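Local coordinates for ochratoxinase (Aspergillus niger, PDB 4C65), which hydrolyses the mycotoxin ochratoxin A to ochratoxin alpha and L-phenylalanine, acting as a zinc-dependent carboxypeptidase of the amidohydrolase superfamily with a preference for aromatic C-terminal residues, at residues D67-F72 / G334-P339; Y112-G117 / V136-A141; S262-S267 / L283-R288; T287-E292 / A344-F349. All coordinates share one frame; numbering follows the deposited sequence.

Contact 1. Residues D67-F72 / G334-P339; sequences DCHMHF and GTDTAP
Residues 67-72 and 334-339 run past each other with their backbones joined at two points, Asp-336 N to His-69 O (2.7 Å) and His-71 N to Thr-337 O (3.1 Å), and Gly-334 CA lies close against the corner the first chain makes at Cys-68. Asp-67 anchors one end. Its OD1 takes the backbone N of Thr-335 on the syn lone pair at 3.0 Å and, on the anti side but tilted out of the carboxylate plane, the N of His-69, which closes an Asx turn. One carboxylate oxygen thus holds both the turn into the histidines and the loop leading to Asp-336. The Asp-336 carboxylate stacks on the His-69 ring, the planes 29° apart and both side chains pointing the same way, while CB sits over the ring face. Across it comes His-71, with its ring steeply inclined to the carboxylate and a weak bond from ND1 to Asp-336 OD1 (3.2 Å) at the ring edge. His-71 CG stands between its own N and C (chi1 53°), which turns one face of the ring over the Thr-337 carbonyl carbon. Met-70, bent at chi2 and chi3, brings CE to within 3.2 Å of Ala-338 O. At the far end Pro-339 CG stands over the centre of the Phe-72 ring, 3.6 Å from its centroid. His-69 ND1 is held by Glu-264. A His-X-His pair facing an aspartate is the signature of the amidohydrolase metal centre: His-69 and His-71 bind the first zinc, and Asp-336 is an active-site residue.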
loop_
_atom_site.group_PDB
_atom_site.type_symbol
_atom_site.label_atom_id
_atom_site.label_comp_id
_atom_site.label_asym_id
_atom_site.label_seq_id
_atom_site.Cartn_x
_atom_site.Cartn_y
_atom_site.Cartn_z
ATOM N N ASP A 67 -8.128 -40.163 12.223
ATOM C CA ASP A 67 -7.520 -39.323 13.222
ATOM C C ASP A 67 -8.142 -37.953 13.114
ATOM O O ASP A 67 -8.149 -37.353 12.028
ATOM C CB ASP A 67 -6.017 -39.255 13.084
ATOM C CG ASP A 67 -5.363 -38.722 14.356
ATOM O OD1 ASP A 67 -5.408 -37.474 14.572
ATOM O OD2 ASP A 67 -4.839 -39.554 15.121
ATOM N N CYS A 68 -8.660 -37.467 14.238
ATOM C CA CYS A 68 -9.428 -36.243 14.257
ATOM C C CYS A 68 -8.638 -35.006 14.642
ATOM O O CYS A 68 -9.218 -33.937 14.840
ATOM C CB CYS A 68 -10.603 -36.414 15.194
ATOM S SG CYS A 68 -11.709 -37.747 14.675
ATOM N N HIS A 69 -7.326 -35.138 14.768
ATOM C CA HIS A 69 -6.493 -33.989 15.048
ATOM C C HIS A 69 -5.143 -34.036 14.326
ATOM O O HIS A 69 -4.129 -34.338 14.926
ATOM C CB HIS A 69 -6.268 -33.817 16.550
ATOM C CG HIS A 69 -5.836 -32.431 16.916
ATOM N ND1 HIS A 69 -6.453 -31.702 17.903
ATOM C CD2 HIS A 69 -4.909 -31.607 16.373
ATOM C CE1 HIS A 69 -5.895 -30.506 17.982
ATOM N NE2 HIS A 69 -4.963 -30.421 17.061
ATOM N N MET A 70 -5.157 -33.715 13.042
ATOM C CA MET A 70 -3.950 -33.679 12.235
ATOM C C MET A 70 -3.656 -32.239 11.861
ATOM O O MET A 70 -4.515 -31.389 11.955
ATOM C CB MET A 70 -4.139 -34.519 10.978
ATOM C CG MET A 70 -4.493 -35.992 11.230
ATOM S SD MET A 70 -3.309 -36.836 12.282
ATOM C CE MET A 70 -1.917 -36.882 11.147
ATOM N N HIS A 71 -2.420 -31.951 11.492
ATOM C CA HIS A 71 -2.096 -30.647 10.958
ATOM C C HIS A 71 -1.248 -30.792 9.703
ATOM O O HIS A 71 -0.187 -31.388 9.725
ATOM C CB HIS A 71 -1.458 -29.718 12.000
ATOM C CG HIS A 71 -0.262 -30.294 12.699
ATOM N ND1 HIS A 71 -0.271 -30.613 14.042
ATOM C CD2 HIS A 71 0.992 -30.569 12.260
ATOM C CE1 HIS A 71 0.919 -31.076 14.397
ATOM N NE2 HIS A 71 1.699 -31.072 13.330
ATOM N N PHE A 72 -1.764 -30.261 8.603
ATOM C CA PHE A 72 -1.163 -30.409 7.318
ATOM C C PHE A 72 -0.171 -29.287 7.106
ATOM O O PHE A 72 -0.398 -28.361 6.334
ATOM C CB PHE A 72 -2.243 -30.407 6.228
ATOM C CG PHE A 72 -2.853 -31.767 5.974
ATOM C CD1 PHE A 72 -3.504 -32.453 6.983
ATOM C CD2 PHE A 72 -2.808 -32.331 4.711
ATOM C CE1 PHE A 72 -4.071 -33.699 6.745
ATOM C CE2 PHE A 72 -3.372 -33.562 4.472
ATOM C CZ PHE A 72 -4.021 -34.245 5.491
ATOM N N GLY A 334 -7.578 -38.315 18.384
ATOM C CA GLY A 334 -6.752 -37.410 17.616
ATOM C C GLY A 334 -5.393 -37.401 18.230
ATOM O O GLY A 334 -5.253 -37.566 19.431
ATOM N N THR A 335 -4.384 -37.171 17.398
ATOM C CA THR A 335 -2.980 -37.305 17.808
ATOM C C THR A 335 -2.256 -35.964 17.949
ATOM O O THR A 335 -1.350 -35.811 18.778
ATOM C CB THR A 335 -2.255 -38.200 16.793
ATOM O OG1 THR A 335 -2.962 -39.437 16.685
ATOM C CG2 THR A 335 -0.832 -38.504 17.240
ATOM N N ASP A 336 -2.675 -34.995 17.138
ATOM C CA ASP A 336 -2.008 -33.706 16.995
ATOM C C ASP A 336 -0.625 -33.900 16.399
ATOM O O ASP A 336 0.389 -33.633 17.028
ATOM C CB ASP A 336 -1.949 -32.963 18.322
ATOM C CG ASP A 336 -1.746 -31.457 18.147
ATOM O OD1 ASP A 336 -1.332 -30.991 17.074
ATOM O OD2 ASP A 336 -1.998 -30.734 19.118
ATOM N N THR A 337 -0.601 -34.359 15.163
ATOM C CA THR A 337 0.652 -34.649 14.477
ATOM C C THR A 337 0.512 -34.417 12.965
ATOM O O THR A 337 -0.574 -34.189 12.451
ATOM C CB THR A 337 1.061 -36.110 14.776
ATOM O OG1 THR A 337 2.403 -36.339 14.355
ATOM C CG2 THR A 337 0.131 -37.078 14.079
ATOM N N ALA A 338 1.635 -34.475 12.261
ATOM C CA ALA A 338 1.655 -34.380 10.802
ATOM C C ALA A 338 1.137 -35.670 10.190
ATOM O O ALA A 338 1.270 -36.741 10.774
ATOM C CB ALA A 338 3.085 -34.117 10.313
ATOM N N PRO A 339 0.557 -35.581 8.988
ATOM C CA PRO A 339 0.159 -36.784 8.210
ATOM C C PRO A 339 1.272 -37.813 8.078
ATOM O O PRO A 339 2.421 -37.446 7.862
ATOM C CB PRO A 339 -0.163 -36.208 6.839
ATOM C CG PRO A 339 -0.681 -34.826 7.155
ATOM C CD PRO A 339 0.120 -34.338 8.327
#

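Contact 2. Residues Y112-G117 / V136-A141; sequences YRDLAG and VYSSGA
Asp-114 and Ser-138 face each other on neighbouring parallel strands of a beta-alpha-beta unit in the TIM barrel, strand 109-114 and strand 135-138 being linked through helix 119-127. Both side chains extend anti to their backbone N (chi1 171° and 180°), which brings the Ser-138 hydroxyl to Asp-114 OD2, OG to OD2 2.6 Å, on the anti side of the carboxylate and somewhat out of its plane. Asp-114 OD1 is met from above that plane by Ala-116 N in an Asx turn, and it also accepts from Phe-72 N. Ser-138 OG in turn receives Gly-140 N at 3.1 Å, so each chain leaves its strand in a side-chain turn, Asx on one and ST on the other. On the other face of the sheet Arg-113 leads away from Tyr-137, its guanidinium engaged by Cys-68, Ser-372, Ser-262 and Glu-264. The Tyr-137 ring turns an edge to Tyr-112 O, which also takes Tyr-137 N in a nearly linear bond of 2.9 Å. Beyond the strands, the two loops meet again at Gly-140 O, gripped from opposite faces of its carbonyl plane by Gly-117 N and Ser-139 OG. A water donates to Gly-117 O at 2.8 Å and to Ser-138 OG at 3.3 Å.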
loop_
_atom_site.group_PDB
_atom_site.type_symbol
_atom_site.label_atom_id
_atom_site.label_comp_id
_atom_site.label_asym_id
_atom_site.label_seq_id
_atom_site.Cartn_x
_atom_site.Cartn_y
_atom_site.Cartn_z
ATOM N N TYR A 112 -8.800 -38.247 7.785
ATOM C CA TYR A 112 -8.076 -37.335 8.625
ATOM C C TYR A 112 -8.882 -36.027 8.765
ATOM O O TYR A 112 -9.414 -35.524 7.802
ATOM C CB TYR A 112 -6.766 -36.962 7.949
ATOM C CG TYR A 112 -5.526 -37.793 8.241
ATOM C CD1 TYR A 112 -5.492 -38.767 9.229
ATOM C CD2 TYR A 112 -4.339 -37.516 7.552
ATOM C CE1 TYR A 112 -4.316 -39.464 9.484
ATOM C CE2 TYR A 112 -3.178 -38.191 7.817
ATOM C CZ TYR A 112 -3.169 -39.178 8.764
ATOM O OH TYR A 112 -1.989 -39.821 9.011
ATOM N N ARG A 113 -8.961 -35.500 9.989
ATOM C CA ARG A 113 -9.404 -34.132 10.207
ATOM C C ARG A 113 -8.194 -33.243 10.450
ATOM O O ARG A 113 -7.541 -33.331 11.499
ATOM C CB ARG A 113 -10.406 -34.039 11.364
ATOM C CG ARG A 113 -11.132 -32.693 11.416
ATOM C CD ARG A 113 -12.126 -32.614 12.556
ATOM N NE ARG A 113 -11.476 -32.745 13.859
ATOM C CZ ARG A 113 -12.004 -32.382 15.024
ATOM N NH1 ARG A 113 -13.213 -31.829 15.095
ATOM N NH2 ARG A 113 -11.314 -32.558 16.143
ATOM N N ASP A 114 -7.888 -32.428 9.440
ATOM C CA ASP A 114 -6.828 -31.437 9.472
ATOM C C ASP A 114 -7.352 -30.199 10.200
ATOM O O ASP A 114 -8.381 -29.649 9.813
ATOM C CB ASP A 114 -6.446 -31.070 8.036
ATOM C CG ASP A 114 -5.522 -29.901 7.951
ATOM O OD1 ASP A 114 -4.646 -29.745 8.823
ATOM O OD2 ASP A 114 -5.619 -29.165 6.962
ATOM N N LEU A 115 -6.628 -29.744 11.216
ATOM C CA LEU A 115 -7.074 -28.607 12.026
ATOM C C LEU A 115 -6.174 -27.375 11.941
ATOM O O LEU A 115 -6.432 -26.349 12.582
ATOM C CB LEU A 115 -7.222 -29.058 13.470
ATOM C CG LEU A 115 -8.348 -30.056 13.714
ATOM C CD1 LEU A 115 -8.378 -30.424 15.191
ATOM C CD2 LEU A 115 -9.696 -29.474 13.283
ATOM N N ALA A 116 -5.138 -27.430 11.116
ATOM C CA ALA A 116 -4.410 -26.226 10.743
ATOM C C ALA A 116 -3.478 -26.574 9.603
ATOM O O ALA A 116 -2.584 -27.402 9.764
ATOM C CB ALA A 116 -3.609 -25.698 11.919
ATOM N N GLY A 117 -3.650 -25.968 8.451
ATOM C CA GLY A 117 -2.697 -26.199 7.379
ATOM C C GLY A 117 -3.301 -26.250 5.994
ATOM O O GLY A 117 -4.316 -25.602 5.715
ATOM N N VAL A 136 -9.722 -36.131 3.434
ATOM C CA VAL A 136 -9.281 -35.026 4.259
ATOM C C VAL A 136 -10.438 -34.064 4.539
ATOM O O VAL A 136 -11.070 -33.561 3.631
ATOM C CB VAL A 136 -8.113 -34.261 3.593
ATOM C CG1 VAL A 136 -7.694 -33.061 4.448
ATOM C CG2 VAL A 136 -6.927 -35.194 3.383
ATOM N N TYR A 137 -10.740 -33.859 5.816
ATOM C CA TYR A 137 -11.659 -32.828 6.228
ATOM C C TYR A 137 -10.814 -31.772 6.911
ATOM O O TYR A 137 -10.287 -31.997 8.006
ATOM C CB TYR A 137 -12.721 -33.379 7.188
ATOM C CG TYR A 137 -13.472 -34.523 6.624
ATOM C CD1 TYR A 137 -12.961 -35.796 6.675
ATOM C CD2 TYR A 137 -14.708 -34.336 6.045
ATOM C CE1 TYR A 137 -13.660 -36.874 6.144
ATOM C CE2 TYR A 137 -15.414 -35.388 5.499
ATOM C CZ TYR A 137 -14.886 -36.668 5.548
ATOM O OH TYR A 137 -15.595 -37.716 5.020
ATOM N N SER A 138 -10.677 -30.620 6.266
ATOM C CA SER A 138 -9.749 -29.620 6.719
ATOM C C SER A 138 -10.469 -28.381 7.228
ATOM O O SER A 138 -11.518 -28.006 6.729
ATOM C CB SER A 138 -8.801 -29.235 5.571
ATOM O OG SER A 138 -7.865 -28.245 5.973
ATOM N N SER A 139 -9.861 -27.754 8.233
ATOM C CA SER A 139 -10.322 -26.489 8.768
ATOM C C SER A 139 -9.800 -25.297 7.944
ATOM O O SER A 139 -10.234 -24.153 8.152
ATOM C CB SER A 139 -9.816 -26.356 10.194
ATOM O OG SER A 139 -8.401 -26.421 10.177
ATOM N N GLY A 140 -8.880 -25.560 7.011
ATOM C CA GLY A 140 -8.093 -24.491 6.419
ATOM C C GLY A 140 -7.211 -23.965 7.538
ATOM O O GLY A 140 -6.587 -24.759 8.260
ATOM N N ALA A 141 -7.176 -22.650 7.711
ATOM C CA ALA A 141 -6.388 -22.045 8.782
ATOM C C ALA A 141 -7.078 -22.177 10.133
ATOM O O ALA A 141 -8.302 -22.110 10.214
ATOM C CB ALA A 141 -6.167 -20.594 8.490
HETATM O O HOH W 1 -6.484 -26.040 3.945
#

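Contact 3. Residues S262-S267 / L283-R288; sequences SLEHVS and LYVATR
His-265 ND1 donates to Thr-287 OG1 at 2.6 Å, the hydroxyl lying 19° out of the plane of the imidazole. Thr-287 OG1, set by a chi1 of 70° between its own N and carbonyl carbon, donates a hydrogen bond in turn to Ala-286 O (2.7 Å). That chain of bonds would limit the rotation of the imidazole of His-265, a ligand of the second zinc. At Glu-264, just before this histidine, the chain turns a corner. In the one of its two deposited positions described here, Glu-264 OE2 accepts from Ser-262 OG at 2.8 Å and also from the Ser-243 hydroxyl. The carboxylate lies alongside the Val-285 side chain in the buried interior, both side chains pointing the same way, with OE1 3.4 Å from Val-285 CB. In this conformer the donors would favour the anion, and the residue could act as a second-shell partner of the first zinc site. On the face of the sheet that carries Leu-263 and Tyr-284, Val-266 of the following loop packs on the Tyr-284 ring, with CG2 over its centre at 3.8 Å from the centroid and CB close to CZ. Three backbone bonds between parallel strands, Leu-263 N to Leu-283 O, Val-285 N to Leu-263 O and His-265 N to Val-285 O, carry the pairing. Strands 262-263 and 283-285 are adjacent in the five-stranded part of the barrel wall, joined through helix 271-280; Leu-263 packs on helix 249-258 and Tyr-284 on helix 304-327.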
loop_
_atom_site.group_PDB
_atom_site.type_symbol
_atom_site.label_atom_id
_atom_site.label_comp_id
_atom_site.label_asym_id
_atom_site.label_seq_id
_atom_site.Cartn_x
_atom_site.Cartn_y
_atom_site.Cartn_z
ATOM N N SER A 262 -16.950 -29.636 19.059
ATOM C CA SER A 262 -15.810 -30.512 19.251
ATOM C C SER A 262 -14.763 -29.761 20.054
ATOM O O SER A 262 -14.503 -28.594 19.801
ATOM C CB SER A 262 -15.276 -30.942 17.877
ATOM O OG SER A 262 -14.086 -31.712 17.982
ATOM N N LEU A 263 -14.190 -30.399 21.055
ATOM C CA LEU A 263 -13.172 -29.753 21.863
ATOM C C LEU A 263 -11.924 -30.577 21.829
ATOM O O LEU A 263 -11.988 -31.818 21.942
ATOM C CB LEU A 263 -13.636 -29.598 23.308
ATOM C CG LEU A 263 -14.917 -28.813 23.490
ATOM C CD1 LEU A 263 -15.318 -28.844 24.959
ATOM C CD2 LEU A 263 -14.780 -27.387 22.995
ATOM N N GLU A 264 -10.786 -29.896 21.734
ATOM C CA GLU A 264 -9.506 -30.574 21.700
ATOM C C GLU A 264 -8.713 -30.366 22.992
ATOM O O GLU A 264 -8.763 -29.283 23.572
ATOM C CB GLU A 264 -8.712 -30.105 20.492
ATOM C CG GLU A 264 -9.565 -29.710 19.316
ATOM C CD GLU A 264 -10.174 -30.987 18.744
ATOM O OE1 GLU A 264 -9.383 -31.928 18.466
ATOM O OE2 GLU A 264 -11.417 -31.064 18.569
ATOM N N HIS A 265 -7.982 -31.401 23.391
ATOM C CA HIS A 265 -7.177 -31.414 24.597
ATOM C C HIS A 265 -8.043 -31.477 25.843
ATOM O O HIS A 265 -7.985 -32.453 26.602
ATOM C CB HIS A 265 -6.207 -30.218 24.657
ATOM C CG HIS A 265 -5.595 -29.879 23.336
ATOM N ND1 HIS A 265 -4.822 -30.769 22.629
ATOM C CD2 HIS A 265 -5.679 -28.767 22.574
ATOM C CE1 HIS A 265 -4.452 -30.222 21.489
ATOM N NE2 HIS A 265 -4.950 -29.000 21.436
ATOM N N VAL A 266 -8.814 -30.419 26.063
ATOM C CA VAL A 266 -9.798 -30.350 27.128
ATOM C C VAL A 266 -9.187 -30.673 28.475
ATOM O O VAL A 266 -9.832 -31.267 29.335
ATOM C CB VAL A 266 -11.007 -31.266 26.865
ATOM C CG1 VAL A 266 -12.280 -30.546 27.268
ATOM C CG2 VAL A 266 -11.127 -31.658 25.401
ATOM N N SER A 267 -7.974 -30.185 28.689
ATOM C CA SER A 267 -7.148 -30.577 29.832
ATOM C C SER A 267 -7.747 -30.356 31.227
ATOM O O SER A 267 -7.361 -31.049 32.166
ATOM C CB SER A 267 -5.788 -29.870 29.749
ATOM O OG SER A 267 -5.182 -30.147 28.504
ATOM N N LEU A 283 -18.140 -33.331 21.142
ATOM C CA LEU A 283 -17.142 -34.368 21.002
ATOM C C LEU A 283 -15.886 -34.024 21.798
ATOM O O LEU A 283 -15.457 -32.865 21.811
ATOM C CB LEU A 283 -16.786 -34.569 19.541
ATOM C CG LEU A 283 -15.901 -35.770 19.206
ATOM C CD1 LEU A 283 -16.630 -37.073 19.505
ATOM C CD2 LEU A 283 -15.535 -35.716 17.749
ATOM N N TYR A 284 -15.301 -35.049 22.444
ATOM C CA TYR A 284 -14.084 -34.930 23.230
ATOM C C TYR A 284 -12.935 -35.581 22.466
ATOM O O TYR A 284 -12.960 -36.786 22.210
ATOM C CB TYR A 284 -14.262 -35.631 24.570
ATOM C CG TYR A 284 -13.252 -35.306 25.678
ATOM C CD1 TYR A 284 -11.932 -35.716 25.604
ATOM C CD2 TYR A 284 -13.659 -34.650 26.839
ATOM C CE1 TYR A 284 -11.033 -35.458 26.637
ATOM C CE2 TYR A 284 -12.775 -34.378 27.874
ATOM C CZ TYR A 284 -11.462 -34.783 27.777
ATOM O OH TYR A 284 -10.582 -34.511 28.806
ATOM N N VAL A 285 -11.921 -34.786 22.137
ATOM C CA VAL A 285 -10.726 -35.274 21.486
ATOM C C VAL A 285 -9.529 -34.923 22.347
ATOM O O VAL A 285 -9.063 -33.780 22.356
ATOM C CB VAL A 285 -10.581 -34.652 20.096
ATOM C CG1 VAL A 285 -9.353 -35.207 19.386
ATOM C CG2 VAL A 285 -11.845 -34.909 19.290
ATOM N N ALA A 286 -8.994 -35.926 23.034
ATOM C CA ALA A 286 -7.998 -35.691 24.084
ATOM C C ALA A 286 -6.600 -35.290 23.574
ATOM O O ALA A 286 -5.937 -34.478 24.195
ATOM C CB ALA A 286 -7.908 -36.921 24.985
ATOM N N THR A 287 -6.191 -35.850 22.437
ATOM C CA THR A 287 -4.806 -35.752 21.926
ATOM C C THR A 287 -3.771 -36.042 23.002
ATOM O O THR A 287 -2.883 -35.246 23.260
ATOM C CB THR A 287 -4.507 -34.405 21.220
ATOM O OG1 THR A 287 -4.481 -33.343 22.168
ATOM C CG2 THR A 287 -5.563 -34.084 20.175
ATOM N N ARG A 288 -3.881 -37.216 23.617
ATOM C CA ARG A 288 -3.002 -37.584 24.715
ATOM C C ARG A 288 -1.581 -37.770 24.232
ATOM O O ARG A 288 -0.647 -37.595 25.009
ATOM C CB ARG A 288 -3.513 -38.850 25.431
ATOM C CG ARG A 288 -2.690 -39.298 26.644
ATOM C CD ARG A 288 -2.678 -38.276 27.764
ATOM N NE ARG A 288 -1.743 -38.640 28.815
ATOM C CZ ARG A 288 -1.584 -37.961 29.959
ATOM N NH1 ARG A 288 -2.277 -36.851 30.200
ATOM N NH2 ARG A 288 -0.719 -38.381 30.858
#

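Contact 4. Residues T287-E292 / A344-F349; sequences TRSVIE and ALELQF
Hydrogen bonds centre on Glu-346, whose carboxylate meets the N-terminal turn of helix 288-297. The syn lone pair of OE2 takes Arg-288 N at 2.9 Å, and that of OE1 takes Ser-289 N at the same length. OE1 also accepts the Ser-289 hydroxyl, OG to OE1 2.6 Å, nearly along the C-O direction. A water adds to the grip, donating to OE2 and accepting from Thr-287 N. Glu-346 gets there with CG anti to its backbone N (chi1 -167°) and a bend at chi2. Ring contacts gather on Phe-349. Glu-292 slides past it in the reverse direction, its CG making a CH-pi contact over the ring centre, 3.7 Å from the centroid, and Ser-289 OG is a polar atom in plane at the ring edge. The Arg-288 side chain crosses Phe-349 at about a right angle. As for charge pairs, Arg-288 NE forms a salt bridge with Glu-292 OE2 (2.8 Å) within the first helix, and Arg-353, further along helix 344-354, pairs with the same oxygen from the second. The two helix segments are almost perpendicular, at 89°. These bonds tie the two helices, and the N-H groups and the helix start would probably favour the anionic form of Glu-346.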
loop_
_atom_site.group_PDB
_atom_site.type_symbol
_atom_site.label_atom_id
_atom_site.label_comp_id
_atom_site.label_asym_id
_atom_site.label_seq_id
_atom_site.Cartn_x
_atom_site.Cartn_y
_atom_site.Cartn_z
ATOM N N THR A 287 -6.191 -35.850 22.437
ATOM C CA THR A 287 -4.806 -35.752 21.926
ATOM C C THR A 287 -3.771 -36.042 23.002
ATOM O O THR A 287 -2.883 -35.246 23.260
ATOM C CB THR A 287 -4.507 -34.405 21.220
ATOM O OG1 THR A 287 -4.481 -33.343 22.168
ATOM C CG2 THR A 287 -5.563 -34.084 20.175
ATOM N N ARG A 288 -3.881 -37.216 23.617
ATOM C CA ARG A 288 -3.002 -37.584 24.715
ATOM C C ARG A 288 -1.581 -37.770 24.232
ATOM O O ARG A 288 -0.647 -37.595 25.009
ATOM C CB ARG A 288 -3.513 -38.850 25.431
ATOM C CG ARG A 288 -2.690 -39.298 26.644
ATOM C CD ARG A 288 -2.678 -38.276 27.764
ATOM N NE ARG A 288 -1.743 -38.640 28.815
ATOM C CZ ARG A 288 -1.584 -37.961 29.959
ATOM N NH1 ARG A 288 -2.277 -36.851 30.200
ATOM N NH2 ARG A 288 -0.719 -38.381 30.858
ATOM N N SER A 289 -1.410 -38.095 22.950
ATOM C CA SER A 289 -0.065 -38.271 22.366
ATOM C C SER A 289 0.833 -37.065 22.603
ATOM O O SER A 289 1.995 -37.204 22.969
ATOM C CB SER A 289 -0.138 -38.535 20.865
ATOM O OG SER A 289 -0.542 -39.864 20.599
ATOM N N VAL A 290 0.292 -35.881 22.399
ATOM C CA VAL A 290 1.057 -34.682 22.535
ATOM C C VAL A 290 1.555 -34.463 23.965
ATOM O O VAL A 290 2.689 -34.014 24.193
ATOM C CB VAL A 290 0.212 -33.531 21.955
ATOM C CG1 VAL A 290 -0.224 -32.484 22.970
ATOM C CG2 VAL A 290 0.888 -32.895 20.756
ATOM N N ILE A 291 0.717 -34.790 24.936
ATOM C CA ILE A 291 1.121 -34.740 26.348
ATOM C C ILE A 291 2.214 -35.762 26.624
ATOM O O ILE A 291 3.164 -35.475 27.353
ATOM C CB ILE A 291 -0.063 -34.977 27.312
ATOM C CG1 ILE A 291 -0.833 -33.683 27.577
ATOM C CG2 ILE A 291 0.420 -35.255 28.726
ATOM C CD1 ILE A 291 -1.817 -33.088 26.625
ATOM N N GLU A 292 2.062 -36.956 26.061
ATOM C CA GLU A 292 2.984 -38.048 26.330
ATOM C C GLU A 292 4.352 -37.760 25.757
ATOM O O GLU A 292 5.350 -38.175 26.319
ATOM C CB GLU A 292 2.435 -39.371 25.789
ATOM C CG GLU A 292 1.213 -39.910 26.536
ATOM C CD GLU A 292 1.511 -40.289 27.982
ATOM O OE1 GLU A 292 2.672 -40.597 28.307
ATOM O OE2 GLU A 292 0.572 -40.267 28.795
ATOM N N ALA A 344 -1.279 -44.273 15.521
ATOM C CA ALA A 344 -1.660 -45.530 16.180
ATOM C C ALA A 344 -1.422 -45.494 17.685
ATOM O O ALA A 344 -2.156 -46.120 18.443
ATOM C CB ALA A 344 -0.910 -46.701 15.554
ATOM N N LEU A 345 -0.415 -44.743 18.116
ATOM C CA LEU A 345 -0.149 -44.545 19.534
ATOM C C LEU A 345 -1.358 -44.028 20.316
ATOM O O LEU A 345 -1.493 -44.294 21.518
ATOM C CB LEU A 345 0.979 -43.542 19.730
ATOM C CG LEU A 345 2.440 -43.975 19.688
ATOM C CD1 LEU A 345 3.330 -42.859 20.218
ATOM C CD2 LEU A 345 2.681 -45.213 20.531
ATOM N N GLU A 346 -2.189 -43.230 19.666
ATOM C CA GLU A 346 -3.318 -42.635 20.352
ATOM C C GLU A 346 -4.305 -43.718 20.799
ATOM O O GLU A 346 -4.982 -43.562 21.835
ATOM C CB GLU A 346 -4.007 -41.605 19.459
ATOM C CG GLU A 346 -4.988 -40.704 20.184
ATOM C CD GLU A 346 -4.327 -39.826 21.238
ATOM O OE1 GLU A 346 -3.107 -39.597 21.175
ATOM O OE2 GLU A 346 -5.063 -39.352 22.130
ATOM N N LEU A 347 -4.395 -44.799 20.020
ATOM C CA LEU A 347 -5.243 -45.929 20.409
ATOM C C LEU A 347 -4.680 -46.588 21.666
ATOM O O LEU A 347 -5.429 -46.921 22.579
ATOM C CB LEU A 347 -5.370 -46.946 19.272
ATOM C CG LEU A 347 -6.280 -46.518 18.119
ATOM C CD1 LEU A 347 -5.747 -47.057 16.816
ATOM C CD2 LEU A 347 -7.710 -46.975 18.318
ATOM N N GLN A 348 -3.370 -46.774 21.689
ATOM C CA GLN A 348 -2.689 -47.295 22.856
ATOM C C GLN A 348 -2.991 -46.456 24.103
ATOM O O GLN A 348 -3.333 -46.989 25.144
ATOM C CB GLN A 348 -1.194 -47.326 22.607
ATOM C CG GLN A 348 -0.407 -47.716 23.826
ATOM C CD GLN A 348 1.070 -47.899 23.549
ATOM O OE1 GLN A 348 1.492 -48.272 22.456
ATOM N NE2 GLN A 348 1.864 -47.726 24.587
ATOM N N PHE A 349 -2.934 -45.135 23.959
ATOM C CA PHE A 349 -3.172 -44.266 25.086
ATOM C C PHE A 349 -4.621 -44.244 25.499
ATOM O O PHE A 349 -4.906 -44.118 26.679
ATOM C CB PHE A 349 -2.658 -42.843 24.817
ATOM C CG PHE A 349 -1.173 -42.770 24.548
ATOM C CD1 PHE A 349 -0.277 -43.469 25.334
ATOM C CD2 PHE A 349 -0.679 -41.967 23.519
ATOM C CE1 PHE A 349 1.079 -43.389 25.092
ATOM C CE2 PHE A 349 0.676 -41.894 23.265
ATOM C CZ PHE A 349 1.554 -42.601 24.056
HETATM O O HOH W 2 -7.494 -38.433 21.170
#

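In the fold
Following the chain from its N terminus, residues 67-72 come first and meet 334-339 only 262 residues later, so contact 1 closes a large loop by bringing the start of the barrel beside the loop after strand 331-332. Contacts 2 and 3 fall within that loop, one after the other, each a short beta-alpha-beta closure between successive parallel strands. Contact 4 opens on Thr-287 and Arg-288, where contact 3 ends, and its second segment lies beyond 334-339, so it crosses contact 1; it joins helix 288-297 to helix 344-354. Contact 1 touches all three others. A salt bridge joins contacts 2 and 3, whereas contacts 2 and 4 stay about 7 Å apart at their nearest atoms.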